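Cell surface protein (Putative S-layer protein) (PDB 5NJL) is a three-domain cell-wall protein, probably part of the S-layer, that shows cell adhesion in vitro. Local coordinates at residues K5-K11 with A207-N213; I39-G45 with I74-K80; D215-P221 with I272-S278. One frame throughout, in Å; residues are numbered along the deposited sequence.

Contact 1 (K5-K11 with A207-N213); sequences KKETITK and AEITIKN. With SO4 (sulfate ion), chain H.
The ammonium of K11 has several partners: NZ gives a hydrogen bond to the sulfate oxygen O1 at 3.2 Å, and it also bonds to the backbone carbonyls of L67 and N65. N213 comes to the same sulfate, probably an ion from the crystallisation liquor, with its ND2 3.0 Å from O4 and the bond fairly straight. The two side chains run obliquely across each other on the way there. K11 is extended along its whole length, with CG opposite the backbone N (chi1 174°), and this lays its CD 3.6 Å from CG of the N213 amide. Upstream the strands pair in parallel, E7 and I9 each taking and giving backbone bonds. T210 N to E7 O, at 2.9 Å, is typical. On one side of the sheet CG2 of T8 rests on the aliphatic CD of K212 at 3.6 Å, while the tip of K212 goes on to a salt bridge with E273. Toward the start of the strands, on the same side, K6 lays its CE 3.4 Å from E208 OE1, and NZ adds a long salt bridge to that oxygen. On the other side CG1 of I9 lies 3.7 Å from CG2 of I209 and also meets CG1 of I211. L17 of helix 14-25 covers these three isoleucines. Within this chain strand 5-10 is an outermost strand of a mixed five-stranded sheet, with strand 204-212 between it and strand 72-79.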
loop_
_atom_site.group_PDB
_atom_site.type_symbol
_atom_site.label_atom_id
_atom_site.label_comp_id
_atom_site.label_asym_id
_atom_site.label_seq_id
_atom_site.Cartn_x
_atom_site.Cartn_y
_atom_site.Cartn_z
ATOM N N LYS A 5 -0.384 -8.051 1.556
ATOM C CA LYS A 5 -0.379 -9.286 2.322
ATOM C C LYS A 5 -1.689 -10.079 2.079
ATOM O O LYS A 5 -2.779 -9.623 2.452
ATOM C CB LYS A 5 -0.206 -8.963 3.806
ATOM C CG LYS A 5 0.006 -10.187 4.685
ATOM C CD LYS A 5 0.938 -9.901 5.862
ATOM C CE LYS A 5 1.328 -11.175 6.606
ATOM N NZ LYS A 5 2.409 -10.923 7.599
ATOM N N LYS A 6 -1.577 -11.240 1.426
ATOM C CA LYS A 6 -2.705 -12.166 1.230
ATOM C C LYS A 6 -2.614 -13.276 2.257
ATOM O O LYS A 6 -1.546 -13.842 2.474
ATOM C CB LYS A 6 -2.703 -12.790 -0.157
ATOM C CG LYS A 6 -3.078 -11.849 -1.285
ATOM C CD LYS A 6 -3.171 -12.612 -2.600
ATOM C CE LYS A 6 -3.743 -11.771 -3.735
ATOM N NZ LYS A 6 -3.053 -10.455 -3.897
ATOM N N GLU A 7 -3.739 -13.591 2.884
ATOM C CA GLU A 7 -3.776 -14.588 3.934
ATOM C C GLU A 7 -5.163 -15.220 3.981
ATOM O O GLU A 7 -6.161 -14.579 3.652
ATOM C CB GLU A 7 -3.445 -13.938 5.270
ATOM C CG GLU A 7 -3.111 -14.924 6.373
ATOM C CD GLU A 7 -2.592 -14.256 7.643
ATOM O OE1 GLU A 7 -2.958 -14.717 8.750
ATOM O OE2 GLU A 7 -1.814 -13.274 7.542
ATOM N N THR A 8 -5.206 -16.480 4.387
ATOM C CA THR A 8 -6.447 -17.189 4.580
ATOM C C THR A 8 -6.494 -17.603 6.028
ATOM O O THR A 8 -5.518 -18.142 6.561
ATOM C CB THR A 8 -6.541 -18.395 3.640
ATOM O OG1 THR A 8 -6.695 -17.915 2.307
ATOM C CG2 THR A 8 -7.756 -19.293 4.001
ATOM N N ILE A 9 -7.623 -17.318 6.676
ATOM C CA ILE A 9 -7.849 -17.698 8.060
ATOM C C ILE A 9 -9.192 -18.410 8.192
ATOM O O ILE A 9 -10.029 -18.363 7.288
ATOM C CB ILE A 9 -7.797 -16.475 9.007
ATOM C CG1 ILE A 9 -8.873 -15.434 8.659
ATOM C CG2 ILE A 9 -6.408 -15.837 8.972
ATOM C CD1 ILE A 9 -9.083 -14.411 9.761
ATOM N N THR A 10 -9.378 -19.077 9.321
ATOM C CA THR A 10 -10.653 -19.715 9.621
ATOM C C THR A 10 -11.619 -18.708 10.259
ATOM O O THR A 10 -11.208 -17.646 10.757
ATOM C CB THR A 10 -10.475 -20.879 10.589
ATOM O OG1 THR A 10 -10.021 -20.390 11.859
ATOM C CG2 THR A 10 -9.454 -21.902 10.027
ATOM N N LYS A 11 -12.892 -19.068 10.267
ATOM C CA LYS A 11 -13.886 -18.287 10.977
ATOM C C LYS A 11 -13.535 -18.139 12.459
ATOM O O LYS A 11 -13.694 -17.053 13.015
ATOM C CB LYS A 11 -15.278 -18.907 10.784
ATOM C CG LYS A 11 -16.385 -18.262 11.603
ATOM C CD LYS A 11 -17.736 -18.775 11.139
ATOM C CE LYS A 11 -18.825 -18.295 12.078
ATOM N NZ LYS A 11 -20.146 -18.544 11.481
ATOM N N ALA A 207 -3.871 -5.381 2.748
ATOM C CA ALA A 207 -4.209 -6.790 2.962
ATOM C C ALA A 207 -5.453 -7.218 2.245
ATOM O O ALA A 207 -6.328 -6.416 1.953
ATOM C CB ALA A 207 -4.324 -7.096 4.443
ATOM N N GLU A 208 -5.504 -8.514 1.949
ATOM C CA GLU A 208 -6.700 -9.188 1.460
ATOM C C GLU A 208 -6.761 -10.460 2.310
ATOM O O GLU A 208 -5.845 -11.288 2.250
ATOM C CB GLU A 208 -6.517 -9.492 -0.022
ATOM C CG GLU A 208 -7.595 -10.306 -0.711
ATOM C CD GLU A 208 -7.074 -10.928 -2.016
ATOM O OE1 GLU A 208 -6.667 -10.157 -2.928
ATOM O OE2 GLU A 208 -7.053 -12.187 -2.116
ATOM N N ILE A 209 -7.776 -10.574 3.163
ATOM C CA ILE A 209 -7.899 -11.711 4.077
ATOM C C ILE A 209 -9.128 -12.498 3.660
ATOM O O ILE A 209 -10.215 -11.938 3.584
ATOM C CB ILE A 209 -8.018 -11.282 5.544
ATOM C CG1 ILE A 209 -6.835 -10.403 5.953
ATOM C CG2 ILE A 209 -8.120 -12.492 6.469
ATOM C CD1 ILE A 209 -7.205 -8.943 6.044
ATOM N N THR A 210 -8.937 -13.794 3.378
ATOM C CA THR A 210 -10.039 -14.696 3.035
ATOM C C THR A 210 -10.398 -15.481 4.291
ATOM O O THR A 210 -9.550 -16.130 4.881
ATOM C CB THR A 210 -9.646 -15.655 1.896
ATOM O OG1 THR A 210 -9.243 -14.876 0.769
ATOM C CG2 THR A 210 -10.837 -16.544 1.488
ATOM N N ILE A 211 -11.651 -15.363 4.723
ATOM C CA ILE A 211 -12.124 -16.020 5.922
ATOM C C ILE A 211 -12.956 -17.212 5.446
ATOM O O ILE A 211 -13.877 -17.039 4.683
ATOM C CB ILE A 211 -13.013 -15.104 6.787
ATOM C CG1 ILE A 211 -12.286 -13.796 7.130
ATOM C CG2 ILE A 211 -13.382 -15.817 8.082
ATOM C CD1 ILE A 211 -13.236 -12.743 7.675
ATOM N N LYS A 212 -12.598 -18.404 5.900
ATOM C CA LYS A 212 -13.250 -19.633 5.448
ATOM C C LYS A 212 -13.810 -20.343 6.647
ATOM O O LYS A 212 -13.088 -20.598 7.617
ATOM C CB LYS A 212 -12.244 -20.528 4.733
ATOM C CG LYS A 212 -11.773 -19.950 3.416
ATOM C CD LYS A 212 -10.748 -20.842 2.724
ATOM C CE LYS A 212 -10.247 -20.201 1.442
ATOM N NZ LYS A 212 -9.466 -21.127 0.575
ATOM N N ASN A 213 -15.103 -20.650 6.609
ATOM C CA ASN A 213 -15.703 -21.439 7.688
ATOM C C ASN A 213 -15.500 -22.931 7.360
ATOM O O ASN A 213 -16.421 -23.623 6.909
ATOM C CB ASN A 213 -17.184 -21.119 7.864
ATOM C CG ASN A 213 -17.766 -21.738 9.125
ATOM O OD1 ASN A 213 -17.041 -22.263 9.973
ATOM N ND2 ASN A 213 -19.076 -21.632 9.274
HETATM S S SO4 H . -20.330 -21.768 13.399
HETATM O O1 SO4 H . -21.156 -20.582 13.738
HETATM O O2 SO4 H . -20.900 -22.943 14.105
HETATM O O3 SO4 H . -18.953 -21.531 13.903
HETATM O O4 SO4 H . -20.343 -22.026 11.934
#

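Contact 2 (I39-G45 with I74-K80); sequences IYEIKVG and IVTITDK
K80 reaches back over the start of strand 40-45, and its side chain can be followed atom by atom. CB sits 3.2 Å from O of I39, the carbonyl that also takes the backbone N-H of K80 in a 2.9 Å bond. CG stays close to that oxygen and meets CB of E41, and CD still brushes the I39 carbonyl. Bends at chi3 (79°) and chi4 (53°) then turn NZ to E41 OE1, a salt bridge of 3.3 Å that is weak as a hydrogen bond. A water joins the same two atoms, and K43 NZ adds a long ion pair to OE2, making a small charge network. The strands beneath form a regular antiparallel pair, E41, K43 and G45 being hydrogen-bonded to T78, T76 and I74, in the interior of the five-stranded sheet. On the face with E41, a second water is held by four oxygens: O of E41, OG1 of T76, OG1 of T78 and, weakly, O of T76. On the opposite face I42, V44, V75 and I77 form an apolar patch. I42 lies alongside I77, its CD1 4.1 Å from I77 CG2, while its CG2 meets CG1 of V75 at 3.9 Å. Helix 14-25 covers this side, V21 and M25 packing on I42 and L24 on I77.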
loop_
_atom_site.group_PDB
_atom_site.type_symbol
_atom_site.label_atom_id
_atom_site.label_comp_id
_atom_site.label_asym_id
_atom_site.label_seq_id
_atom_site.Cartn_x
_atom_site.Cartn_y
_atom_site.Cartn_z
ATOM N N ILE A 39 -8.882 6.921 8.521
ATOM C CA ILE A 39 -7.658 6.693 7.753
ATOM C C ILE A 39 -7.781 5.436 6.890
ATOM O O ILE A 39 -7.232 5.404 5.810
ATOM C CB ILE A 39 -6.451 6.592 8.689
ATOM C CG1 ILE A 39 -6.203 7.942 9.365
ATOM C CG2 ILE A 39 -5.189 6.144 7.961
ATOM C CD1 ILE A 39 -5.377 7.832 10.618
ATOM N N TYR A 40 -8.519 4.429 7.365
ATOM C CA TYR A 40 -8.640 3.136 6.690
ATOM C C TYR A 40 -9.976 2.921 6.020
ATOM O O TYR A 40 -11.035 3.438 6.470
ATOM C CB TYR A 40 -8.304 2.000 7.671
ATOM C CG TYR A 40 -6.874 2.058 8.131
ATOM C CD1 TYR A 40 -5.846 1.454 7.375
ATOM C CD2 TYR A 40 -6.511 2.758 9.281
ATOM C CE1 TYR A 40 -4.523 1.542 7.772
ATOM C CE2 TYR A 40 -5.194 2.855 9.678
ATOM C CZ TYR A 40 -4.205 2.235 8.918
ATOM O OH TYR A 40 -2.901 2.332 9.308
ATOM N N GLU A 41 -9.915 2.209 4.884
ATOM C CA GLU A 41 -11.077 1.837 4.127
ATOM C C GLU A 41 -11.134 0.318 4.160
ATOM O O GLU A 41 -10.210 -0.359 3.680
ATOM C CB GLU A 41 -11.019 2.321 2.676
ATOM C CG GLU A 41 -12.286 2.039 1.882
ATOM C CD GLU A 41 -12.264 2.646 0.492
ATOM O OE1 GLU A 41 -12.313 3.874 0.373
ATOM O OE2 GLU A 41 -12.202 1.902 -0.491
ATOM N N ILE A 42 -12.221 -0.201 4.726
ATOM C CA ILE A 42 -12.398 -1.650 4.860
ATOM C C ILE A 42 -13.521 -2.049 3.937
ATOM O O ILE A 42 -14.594 -1.415 3.925
ATOM C CB ILE A 42 -12.758 -2.056 6.302
ATOM C CG1 ILE A 42 -11.799 -1.434 7.304
ATOM C CG2 ILE A 42 -12.799 -3.582 6.442
ATOM C CD1 ILE A 42 -10.347 -1.793 7.123
ATOM N N LYS A 43 -13.280 -3.086 3.139
ATOM C CA LYS A 43 -14.299 -3.606 2.273
ATOM C C LYS A 43 -14.490 -5.099 2.580
ATOM O O LYS A 43 -13.563 -5.781 3.007
ATOM C CB LYS A 43 -13.945 -3.425 0.802
ATOM C CG LYS A 43 -13.843 -2.001 0.302
ATOM C CD LYS A 43 -13.625 -2.034 -1.204
ATOM C CE LYS A 43 -13.257 -0.668 -1.741
ATOM N NZ LYS A 43 -13.416 -0.646 -3.221
ATOM N N VAL A 44 -15.717 -5.549 2.437
ATOM C CA VAL A 44 -16.103 -6.947 2.758
ATOM C C VAL A 44 -17.054 -7.414 1.676
ATOM O O VAL A 44 -17.924 -6.661 1.241
ATOM C CB VAL A 44 -16.808 -7.059 4.132
ATOM C CG1 VAL A 44 -17.094 -8.517 4.478
ATOM C CG2 VAL A 44 -15.948 -6.455 5.217
ATOM N N GLY A 45 -16.875 -8.655 1.225
ATOM C CA GLY A 45 -17.821 -9.274 0.294
ATOM C C GLY A 45 -17.542 -10.763 0.133
ATOM O O GLY A 45 -16.524 -11.272 0.626
ATOM N N ILE A 74 -14.375 -12.256 1.961
ATOM C CA ILE A 74 -13.114 -11.576 1.661
ATOM C C ILE A 74 -13.145 -10.216 2.352
ATOM O O ILE A 74 -14.143 -9.524 2.252
ATOM C CB ILE A 74 -12.946 -11.355 0.134
ATOM C CG1 ILE A 74 -13.029 -12.683 -0.640
ATOM C CG2 ILE A 74 -11.621 -10.661 -0.180
ATOM C CD1 ILE A 74 -11.860 -13.611 -0.398
ATOM N N VAL A 75 -12.079 -9.872 3.072
ATOM C CA VAL A 75 -11.934 -8.548 3.700
ATOM C C VAL A 75 -10.686 -7.882 3.101
ATOM O O VAL A 75 -9.603 -8.479 3.149
ATOM C CB VAL A 75 -11.763 -8.662 5.231
ATOM C CG1 VAL A 75 -11.588 -7.296 5.876
ATOM C CG2 VAL A 75 -12.939 -9.412 5.860
ATOM N N THR A 76 -10.832 -6.674 2.543
ATOM C CA THR A 76 -9.653 -5.883 2.120
ATOM C C THR A 76 -9.448 -4.664 3.004
ATOM O O THR A 76 -10.411 -4.049 3.452
ATOM C CB THR A 76 -9.713 -5.483 0.640
ATOM O OG1 THR A 76 -10.742 -4.519 0.411
ATOM C CG2 THR A 76 -9.975 -6.717 -0.229
ATOM N N ILE A 77 -8.194 -4.401 3.332
ATOM C CA ILE A 77 -7.786 -3.294 4.192
ATOM C C ILE A 77 -6.925 -2.376 3.316
ATOM O O ILE A 77 -5.868 -2.801 2.809
ATOM C CB ILE A 77 -6.984 -3.810 5.382
ATOM C CG1 ILE A 77 -7.811 -4.846 6.181
ATOM C CG2 ILE A 77 -6.479 -2.666 6.270
ATOM C CD1 ILE A 77 -7.085 -5.383 7.395
ATOM N N THR A 78 -7.404 -1.153 3.124
ATOM C CA THR A 78 -6.711 -0.111 2.373
ATOM C C THR A 78 -6.396 1.082 3.304
ATOM O O THR A 78 -7.273 1.577 3.997
ATOM C CB THR A 78 -7.562 0.329 1.181
ATOM O OG1 THR A 78 -7.866 -0.807 0.362
ATOM C CG2 THR A 78 -6.830 1.361 0.323
ATOM N N ASP A 79 -5.128 1.484 3.345
ATOM C CA ASP A 79 -4.689 2.765 3.910
ATOM C C ASP A 79 -5.053 3.846 2.903
ATOM O O ASP A 79 -4.590 3.820 1.754
ATOM C CB ASP A 79 -3.176 2.659 4.196
ATOM C CG ASP A 79 -2.550 3.921 4.742
ATOM O OD1 ASP A 79 -3.219 4.959 4.959
ATOM O OD2 ASP A 79 -1.333 3.863 4.990
ATOM N N LYS A 80 -5.916 4.785 3.283
ATOM C CA LYS A 80 -6.305 5.857 2.377
ATOM C C LYS A 80 -5.194 6.925 2.170
ATOM O O LYS A 80 -5.402 7.873 1.419
ATOM C CB LYS A 80 -7.585 6.553 2.835
ATOM C CG LYS A 80 -8.834 5.671 2.827
ATOM C CD LYS A 80 -10.022 6.327 3.538
ATOM C CE LYS A 80 -10.768 7.368 2.724
ATOM N NZ LYS A 80 -11.177 6.824 1.413
HETATM O O HOH W 1 -10.227 -1.953 1.369
HETATM O O HOH W 2 -13.270 5.138 2.338
#

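Contact 3 (D215-P221 with I272-S278); sequences DLNTVSP and IELTVES
V219 and L274 meet at about a right angle, CG1 of V219 being 3.7 Å from CD1 of L274. A chi1 of -63° sets CG1 of the valine anti to its carbonyl carbon and leaves CG2 between N and C; both methyls meet L274 CD1, and CG2 also reaches V276 CG2 at 3.9 Å. N217 CB also reaches L274 CD1, so that one methyl is shared by two residues of strand 215-219. On the other face T218 and T275 stand side by side, pointing the same way, with T218 OG1 3.6 Å from T275 CB. T218 then crosses E277 obliquely: its CG2 lies 3.4 Å from E277 OE1, against the carboxylate end of an extended chain. L216 runs at a slant to E273, CD2 touching both CB and OE1 of the glutamate, whose carboxylate goes on to a salt bridge with K212. Between these two faces the backbones pair in parallel. The bonds at the middle are short, T275 N to N217 O and V219 N to T275 O each measuring 2.7 Å, the first lying in the carbonyl plane. At the far end P221 leans its CD on O of E277 and its ring on CB of S278. S220, just before it, is the N-cap of helix 221-224, its OG bonded to D223 N. Strand 215-219 is an outermost strand of a mixed four-stranded sheet, and strand 271-278 separates it from strand 258-265. Helix 281-291 packs over the P221 end through A287 and L284, while L216 touches T8 and T10 of strand 5-10.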
loop_
_atom_site.group_PDB
_atom_site.type_symbol
_atom_site.label_atom_id
_atom_site.label_comp_id
_atom_site.label_asym_id
_atom_site.label_seq_id
_atom_site.Cartn_x
_atom_site.Cartn_y
_atom_site.Cartn_z
ATOM N N ASP A 215 -12.349 -26.397 8.039
ATOM C CA ASP A 215 -11.161 -26.961 8.673
ATOM C C ASP A 215 -10.191 -27.127 7.518
ATOM O O ASP A 215 -10.464 -27.891 6.579
ATOM C CB ASP A 215 -11.511 -28.312 9.339
ATOM C CG ASP A 215 -10.382 -28.870 10.226
ATOM O OD1 ASP A 215 -9.204 -28.479 10.075
ATOM O OD2 ASP A 215 -10.678 -29.727 11.076
ATOM N N LEU A 216 -9.066 -26.421 7.575
ATOM C CA LEU A 216 -8.165 -26.287 6.425
ATOM C C LEU A 216 -6.936 -27.186 6.528
ATOM O O LEU A 216 -6.362 -27.374 7.614
ATOM C CB LEU A 216 -7.685 -24.840 6.296
ATOM C CG LEU A 216 -8.781 -23.775 6.284
ATOM C CD1 LEU A 216 -8.139 -22.389 6.317
ATOM C CD2 LEU A 216 -9.695 -23.944 5.082
ATOM N N ASN A 217 -6.531 -27.724 5.384
ATOM C CA ASN A 217 -5.366 -28.576 5.316
ATOM C C ASN A 217 -4.863 -28.587 3.887
ATOM O O ASN A 217 -5.652 -28.459 2.959
ATOM C CB ASN A 217 -5.721 -29.995 5.784
ATOM C CG ASN A 217 -4.590 -30.654 6.528
ATOM O OD1 ASN A 217 -3.989 -31.619 6.040
ATOM N ND2 ASN A 217 -4.277 -30.128 7.715
ATOM N N THR A 218 -3.546 -28.723 3.727
ATOM C CA THR A 218 -2.899 -28.764 2.411
ATOM C C THR A 218 -2.107 -30.066 2.264
ATOM O O THR A 218 -1.331 -30.427 3.147
ATOM C CB THR A 218 -1.936 -27.578 2.201
ATOM O OG1 THR A 218 -2.613 -26.346 2.475
ATOM C CG2 THR A 218 -1.426 -27.541 0.766
ATOM N N VAL A 219 -2.300 -30.744 1.134
ATOM C CA VAL A 219 -1.687 -32.045 0.868
ATOM C C VAL A 219 -1.059 -32.062 -0.528
ATOM O O VAL A 219 -1.247 -31.136 -1.310
ATOM C CB VAL A 219 -2.728 -33.188 0.974
ATOM C CG1 VAL A 219 -3.270 -33.277 2.395
ATOM C CG2 VAL A 219 -3.876 -33.006 -0.020
ATOM N N SER A 220 -0.312 -33.124 -0.818
ATOM C CA SER A 220 0.228 -33.380 -2.164
ATOM C C SER A 220 -0.763 -34.253 -2.932
ATOM O O SER A 220 -1.604 -34.896 -2.311
ATOM C CB SER A 220 1.588 -34.087 -2.062
ATOM O OG SER A 220 1.469 -35.303 -1.337
ATOM N N PRO A 221 -0.674 -34.289 -4.280
ATOM C CA PRO A 221 -1.562 -35.192 -5.040
ATOM C C PRO A 221 -1.254 -36.662 -4.772
ATOM O O PRO A 221 -2.157 -37.501 -4.854
ATOM C CB PRO A 221 -1.274 -34.839 -6.508
ATOM C CG PRO A 221 0.060 -34.178 -6.502
ATOM C CD PRO A 221 0.205 -33.504 -5.169
ATOM N N ILE A 272 -14.797 -29.253 5.594
ATOM C CA ILE A 272 -13.382 -29.394 5.316
ATOM C C ILE A 272 -13.069 -28.640 4.032
ATOM O O ILE A 272 -13.870 -28.644 3.089
ATOM C CB ILE A 272 -12.991 -30.871 5.103
ATOM C CG1 ILE A 272 -13.436 -31.752 6.280
ATOM C CG2 ILE A 272 -11.499 -31.012 4.804
ATOM C CD1 ILE A 272 -12.877 -31.398 7.631
ATOM N N GLU A 273 -11.901 -27.997 3.992
ATOM C CA GLU A 273 -11.340 -27.577 2.718
ATOM C C GLU A 273 -9.908 -28.017 2.608
ATOM O O GLU A 273 -9.031 -27.601 3.380
ATOM C CB GLU A 273 -11.413 -26.076 2.464
ATOM C CG GLU A 273 -10.988 -25.772 1.036
ATOM C CD GLU A 273 -10.657 -24.317 0.814
ATOM O OE1 GLU A 273 -9.623 -23.858 1.358
ATOM O OE2 GLU A 273 -11.426 -23.660 0.091
ATOM N N LEU A 274 -9.680 -28.829 1.595
ATOM C CA LEU A 274 -8.417 -29.470 1.392
ATOM C C LEU A 274 -7.781 -28.791 0.183
ATOM O O LEU A 274 -8.369 -28.765 -0.892
ATOM C CB LEU A 274 -8.668 -30.951 1.115
ATOM C CG LEU A 274 -7.473 -31.892 1.116
ATOM C CD1 LEU A 274 -6.563 -31.658 2.316
ATOM C CD2 LEU A 274 -7.993 -33.329 1.084
ATOM N N THR A 275 -6.593 -28.241 0.385
ATOM C CA THR A 275 -5.796 -27.699 -0.708
ATOM C C THR A 275 -4.855 -28.802 -1.210
ATOM O O THR A 275 -4.129 -29.413 -0.429
ATOM C CB THR A 275 -5.017 -26.461 -0.232
ATOM O OG1 THR A 275 -5.952 -25.481 0.241
ATOM C CG2 THR A 275 -4.201 -25.858 -1.358
ATOM N N VAL A 276 -4.915 -29.078 -2.506
ATOM C CA VAL A 276 -4.034 -30.065 -3.136
ATOM C C VAL A 276 -3.031 -29.333 -4.049
ATOM O O VAL A 276 -3.415 -28.814 -5.107
ATOM C CB VAL A 276 -4.840 -31.089 -3.948
ATOM C CG1 VAL A 276 -3.909 -32.167 -4.521
ATOM C CG2 VAL A 276 -5.948 -31.699 -3.090
ATOM N N GLU A 277 -1.762 -29.305 -3.632
ATOM C CA GLU A 277 -0.726 -28.540 -4.336
ATOM C C GLU A 277 0.476 -29.379 -4.765
ATOM O O GLU A 277 0.881 -30.319 -4.063
ATOM C CB GLU A 277 -0.269 -27.339 -3.495
ATOM C CG GLU A 277 0.668 -27.637 -2.333
ATOM C CD GLU A 277 0.917 -26.419 -1.461
ATOM O OE1 GLU A 277 1.621 -26.564 -0.439
ATOM O OE2 GLU A 277 0.411 -25.320 -1.790
ATOM N N SER A 278 1.042 -28.992 -5.911
ATOM C CA SER A 278 2.137 -29.711 -6.566
ATOM C C SER A 278 2.901 -28.813 -7.554
ATOM O O SER A 278 2.284 -28.096 -8.360
ATOM C CB SER A 278 1.573 -30.904 -7.336
ATOM O OG SER A 278 2.608 -31.752 -7.802
#

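How the contacts relate
From the N terminus, strand 5-10 waits almost 200 residues for its partner, and contact 1 closes that long loop when strand 204-212 returns beside it. Contact 2 opens and closes within the loop, joining strands 40-45 and 72-79 across a much shorter excursion. The two contacts share one sheet, because strands 204-212 and 72-79 are neighbours in it. The chain then passes directly into strand 215-219, where contact 3 begins; it follows in series and builds a separate four-stranded sheet with strand 271-278. Contacts 1 and 3 touch through one salt bridge and the packing of strand 215-219 on strand 5-10, whereas contacts 2 and 3 do not touch.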